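PDB 1YZY: 3-oxo-tetronate kinase, which catalyses the ATP-dependent phosphorylation of 3-oxo-tetronate to 3-oxo-tetronate 4-phosphate. Local coordinates for residues S256-K269 with K395-Q409. Residues are numbered along the deposited sequence; the frame is centred on the assembly and turned at random.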
# COMPACT_ATOMS: atom_id res chain seq x y z
N SER A 256 -17.65 5.94 9.67
CA SER A 256 -16.73 5.84 10.80
C SER A 256 -16.68 7.17 11.54
O SER A 256 -17.01 8.22 10.99
CB SER A 256 -15.33 5.45 10.32
OG SER A 256 -15.23 4.03 10.19
N VAL A 257 -16.29 7.11 12.81
CA VAL A 257 -16.21 8.31 13.64
C VAL A 257 -15.44 9.45 12.99
O VAL A 257 -15.89 10.61 13.04
CB VAL A 257 -15.58 7.98 15.02
CG1 VAL A 257 -16.54 7.14 15.83
CG2 VAL A 257 -14.25 7.24 14.84
N MET A 258 -14.28 9.14 12.40
CA MET A 258 -13.45 10.15 11.75
C MET A 258 -14.08 10.74 10.49
O MET A 258 -14.01 11.96 10.27
CB MET A 258 -12.06 9.59 11.44
CG MET A 258 -11.14 10.59 10.76
SD MET A 258 -11.26 12.24 11.49
CE MET A 258 -10.28 12.04 12.95
N THR A 259 -14.71 9.90 9.69
CA THR A 259 -15.35 10.35 8.46
C THR A 259 -16.55 11.25 8.75
O THR A 259 -16.75 12.28 8.09
CB THR A 259 -15.78 9.17 7.57
OG1 THR A 259 -14.64 8.36 7.27
CG2 THR A 259 -16.38 9.67 6.26
N ASN A 260 -17.35 10.88 9.75
CA ASN A 260 -18.52 11.66 10.12
C ASN A 260 -18.13 13.07 10.50
O ASN A 260 -18.88 14.01 10.25
CB ASN A 260 -19.25 11.01 11.28
CG ASN A 260 -20.52 10.33 10.85
OD1 ASN A 260 -21.58 10.96 10.77
ND2 ASN A 260 -20.43 9.04 10.56
N LYS A 261 -16.97 13.22 11.13
CA LYS A 261 -16.48 14.53 11.53
C LYS A 261 -15.95 15.29 10.33
O LYS A 261 -16.11 16.51 10.25
CB LYS A 261 -15.39 14.38 12.60
CG LYS A 261 -15.90 13.86 13.93
CD LYS A 261 -14.79 13.74 14.97
CE LYS A 261 -13.72 12.76 14.52
NZ LYS A 261 -12.61 12.62 15.50
N GLN A 262 -15.29 14.58 9.42
CA GLN A 262 -14.72 15.19 8.21
C GLN A 262 -15.84 15.71 7.30
O GLN A 262 -15.65 16.68 6.55
CB GLN A 262 -13.84 14.19 7.46
CG GLN A 262 -12.58 13.77 8.21
CD GLN A 262 -11.86 12.60 7.56
OE1 GLN A 262 -12.47 11.59 7.24
NE2 GLN A 262 -10.56 12.74 7.35
N VAL A 263 -16.98 15.03 7.32
CA VAL A 263 -18.15 15.41 6.53
C VAL A 263 -18.84 16.60 7.20
O VAL A 263 -19.23 17.56 6.55
CB VAL A 263 -19.16 14.22 6.41
CG1 VAL A 263 -20.49 14.70 5.85
CG2 VAL A 263 -18.59 13.11 5.54
N GLU A 264 -18.98 16.50 8.52
CA GLU A 264 -19.60 17.53 9.33
C GLU A 264 -18.82 18.85 9.25
O GLU A 264 -19.39 19.94 9.43
CB GLU A 264 -19.66 17.05 10.78
CG GLU A 264 -20.98 17.30 11.49
CD GLU A 264 -21.09 18.70 12.06
OE1 GLU A 264 -20.62 18.91 13.20
OE2 GLU A 264 -21.64 19.59 11.37
N LYS A 265 -17.53 18.76 8.98
CA LYS A 265 -16.67 19.94 8.88
C LYS A 265 -16.63 20.49 7.45
O LYS A 265 -16.46 21.70 7.25
CB LYS A 265 -15.26 19.58 9.36
CG LYS A 265 -14.55 20.67 10.18
CD LYS A 265 -13.70 21.59 9.31
CE LYS A 265 -12.85 22.52 10.17
NZ LYS A 265 -11.86 23.29 9.37
N TYR A 266 -16.80 19.61 6.48
CA TYR A 266 -16.78 19.99 5.07
C TYR A 266 -18.11 20.53 4.53
O TYR A 266 -18.11 21.41 3.67
CB TYR A 266 -16.29 18.82 4.21
CG TYR A 266 -15.98 19.21 2.79
CD1 TYR A 266 -15.03 20.19 2.51
CD2 TYR A 266 -16.64 18.60 1.71
CE1 TYR A 266 -14.74 20.56 1.21
CE2 TYR A 266 -16.36 18.97 0.40
CZ TYR A 266 -15.41 19.95 0.16
OH TYR A 266 -15.12 20.32 -1.12
N ARG A 267 -19.23 19.99 4.99
CA ARG A 267 -20.54 20.44 4.52
C ARG A 267 -20.72 21.92 4.86
O ARG A 267 -21.64 22.59 4.38
CB ARG A 267 -21.65 19.62 5.16
CG ARG A 267 -21.78 19.84 6.65
CD ARG A 267 -23.17 19.50 7.12
NE ARG A 267 -23.47 18.08 6.96
CZ ARG A 267 -24.65 17.54 7.23
NH1 ARG A 267 -25.65 18.30 7.66
NH2 ARG A 267 -24.83 16.23 7.09
N GLU A 268 -19.85 22.41 5.73
CA GLU A 268 -19.85 23.79 6.17
C GLU A 268 -19.12 24.65 5.12
O GLU A 268 -19.40 25.84 4.98
CB GLU A 268 -19.11 23.86 7.51
CG GLU A 268 -18.87 25.25 8.08
CD GLU A 268 -17.79 25.25 9.15
OE1 GLU A 268 -17.81 24.37 10.04
OE2 GLU A 268 -16.90 26.13 9.10
N LYS A 269 -18.21 24.02 4.38
CA LYS A 269 -17.41 24.69 3.36
C LYS A 269 -17.84 24.54 1.89
O LYS A 269 -17.45 25.37 1.06
CB LYS A 269 -15.94 24.24 3.47
CG LYS A 269 -15.24 24.58 4.78
CD LYS A 269 -15.04 26.08 4.95
CE LYS A 269 -14.13 26.39 6.12
NZ LYS A 269 -14.64 25.82 7.40
N LYS A 395 -9.54 7.81 0.63
CA LYS A 395 -9.40 7.88 2.07
C LYS A 395 -10.18 6.81 2.85
O LYS A 395 -11.39 6.92 2.98
CB LYS A 395 -9.82 9.26 2.58
CG LYS A 395 -9.55 9.48 4.08
CD LYS A 395 -10.60 10.37 4.73
CE LYS A 395 -11.91 9.61 4.97
NZ LYS A 395 -12.03 9.09 6.36
N SER A 396 -9.47 5.82 3.39
CA SER A 396 -10.14 4.79 4.19
C SER A 396 -10.71 5.57 5.41
O SER A 396 -10.34 6.71 5.67
CB SER A 396 -9.18 3.66 4.57
OG SER A 396 -9.55 2.44 3.91
N GLY A 397 -11.68 4.94 6.05
CA GLY A 397 -12.42 5.60 7.12
C GLY A 397 -11.64 6.19 8.29
O GLY A 397 -12.10 7.14 8.91
N ASN A 398 -10.48 5.63 8.61
CA ASN A 398 -9.72 6.13 9.76
C ASN A 398 -8.67 7.21 9.53
O ASN A 398 -8.32 7.94 10.46
CB ASN A 398 -9.07 4.96 10.50
CG ASN A 398 -10.06 4.20 11.36
OD1 ASN A 398 -11.06 4.75 11.83
ND2 ASN A 398 -9.76 2.93 11.61
N PHE A 399 -8.15 7.29 8.31
CA PHE A 399 -7.10 8.26 7.98
C PHE A 399 -7.57 9.70 7.87
O PHE A 399 -8.77 9.98 7.83
CB PHE A 399 -6.40 7.85 6.68
CG PHE A 399 -5.95 6.41 6.66
CD1 PHE A 399 -5.81 5.68 7.83
CD2 PHE A 399 -5.67 5.79 5.45
CE1 PHE A 399 -5.41 4.35 7.80
CE2 PHE A 399 -5.26 4.46 5.40
CZ PHE A 399 -5.13 3.74 6.59
N GLY A 400 -6.61 10.62 7.82
CA GLY A 400 -6.90 12.04 7.70
C GLY A 400 -7.37 12.76 8.94
O GLY A 400 -7.95 12.17 9.85
N LYS A 401 -7.04 14.05 9.01
CA LYS A 401 -7.46 14.88 10.14
C LYS A 401 -8.87 15.38 9.82
O LYS A 401 -9.38 15.14 8.73
CB LYS A 401 -6.51 16.07 10.33
CG LYS A 401 -5.11 15.69 10.82
CD LYS A 401 -4.17 16.91 10.94
CE LYS A 401 -3.66 17.41 9.58
NZ LYS A 401 -4.71 18.01 8.69
N GLU A 402 -9.46 16.13 10.75
CA GLU A 402 -10.82 16.64 10.56
C GLU A 402 -11.06 17.40 9.26
O GLU A 402 -12.09 17.23 8.61
CB GLU A 402 -11.20 17.55 11.72
CG GLU A 402 -11.27 16.85 13.06
CD GLU A 402 -11.50 17.83 14.19
OE1 GLU A 402 -10.53 18.12 14.93
OE2 GLU A 402 -12.64 18.32 14.32
N ASP A 403 -10.13 18.28 8.91
CA ASP A 403 -10.25 19.09 7.70
C ASP A 403 -9.75 18.40 6.43
O ASP A 403 -9.34 19.08 5.48
CB ASP A 403 -9.52 20.43 7.90
CG ASP A 403 -8.00 20.28 7.92
OD1 ASP A 403 -7.33 21.27 7.55
OD2 ASP A 403 -7.48 19.21 8.30
N PHE A 404 -9.80 17.07 6.40
CA PHE A 404 -9.31 16.33 5.25
C PHE A 404 -9.85 16.73 3.87
O PHE A 404 -9.07 16.97 2.94
CB PHE A 404 -9.50 14.83 5.44
CG PHE A 404 -9.15 14.03 4.22
CD1 PHE A 404 -7.83 13.87 3.83
CD2 PHE A 404 -10.16 13.50 3.40
CE1 PHE A 404 -7.50 13.22 2.64
CE2 PHE A 404 -9.84 12.85 2.21
CZ PHE A 404 -8.50 12.71 1.83
N PHE A 405 -11.17 16.78 3.70
CA PHE A 405 -11.72 17.11 2.39
C PHE A 405 -11.24 18.40 1.75
O PHE A 405 -10.80 18.38 0.60
CB PHE A 405 -13.25 17.03 2.38
CG PHE A 405 -13.77 15.65 2.59
CD1 PHE A 405 -13.24 14.58 1.88
CD2 PHE A 405 -14.74 15.40 3.55
CE1 PHE A 405 -13.66 13.28 2.11
CE2 PHE A 405 -15.18 14.11 3.79
CZ PHE A 405 -14.63 13.04 3.07
N GLU A 406 -11.32 19.51 2.49
CA GLU A 406 -10.85 20.79 1.94
C GLU A 406 -9.33 20.82 1.81
O GLU A 406 -8.80 21.38 0.84
CB GLU A 406 -11.36 21.97 2.77
CG GLU A 406 -10.89 22.03 4.21
CD GLU A 406 -11.27 23.34 4.89
OE1 GLU A 406 -10.77 24.41 4.46
OE2 GLU A 406 -12.09 23.31 5.84
N TYR A 407 -8.63 20.20 2.76
CA TYR A 407 -7.17 20.15 2.74
C TYR A 407 -6.64 19.45 1.48
O TYR A 407 -5.71 19.95 0.84
CB TYR A 407 -6.61 19.46 3.98
CG TYR A 407 -5.10 19.49 4.02
CD1 TYR A 407 -4.41 20.70 4.04
CD2 TYR A 407 -4.36 18.31 3.96
CE1 TYR A 407 -3.03 20.75 4.00
CE2 TYR A 407 -2.96 18.35 3.92
CZ TYR A 407 -2.30 19.57 3.93
OH TYR A 407 -0.92 19.63 3.87
N ALA A 408 -7.20 18.28 1.19
CA ALA A 408 -6.82 17.51 0.01
C ALA A 408 -6.84 18.40 -1.24
O ALA A 408 -6.01 18.25 -2.14
CB ALA A 408 -7.77 16.35 -0.17
N GLN A 409 -7.80 19.32 -1.28
CA GLN A 409 -7.94 20.25 -2.40
C GLN A 409 -7.05 21.48 -2.27
O GLN A 409 -6.51 21.98 -3.26
CB GLN A 409 -9.40 20.70 -2.51
CG GLN A 409 -10.37 19.56 -2.58
CD GLN A 409 -11.79 20.03 -2.74
OE1 GLN A 409 -12.65 19.72 -1.92
NE2 GLN A 409 -12.06 20.76 -3.82
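Gln262 reaches from helix 257-266 toward the loop that follows Lys395; the loop holds its NE2, and Lys395, at the end of strand 391-395, holds its OE1. NE2 donates to Lys401 O at 3.0 Å, the N-H...O angle of 163° indicating a nearly straight bond; the acceptor lies close to the amide plane, whereas the donor stands above the carbonyl plane. Phe404 N meets the same oxygen from the opposite face, within the type I turn 401-404. At the other end of the amide, Lys395 NZ gives a hydrogen bond to Gln262 OE1 (2.7 Å) on a lone pair, in the carbonyl plane. The same ammonium donates to Thr259 OG1 and Ser396 O, so three acceptors fix the lysine end near Gly397, a probable ATP-binding residue. Within the nucleotide-binding C-terminal domain, helices 257-266 and 404-409 pass at 69°, their axes 9.2 Å apart. Phe405 CB sits over one Tyr266 ring face, 3.6 Å from the centroid, a CH-pi contact. Tyr266 CG, anti to the backbone N (chi1 -169°), lays the ring against Phe405 CB, the two side chains crossing at about a right angle, and its hydroxyl hydrogen-bonds Ala303 O. Phe405 CE2 touches Val263 CG2 at 4.0 Å.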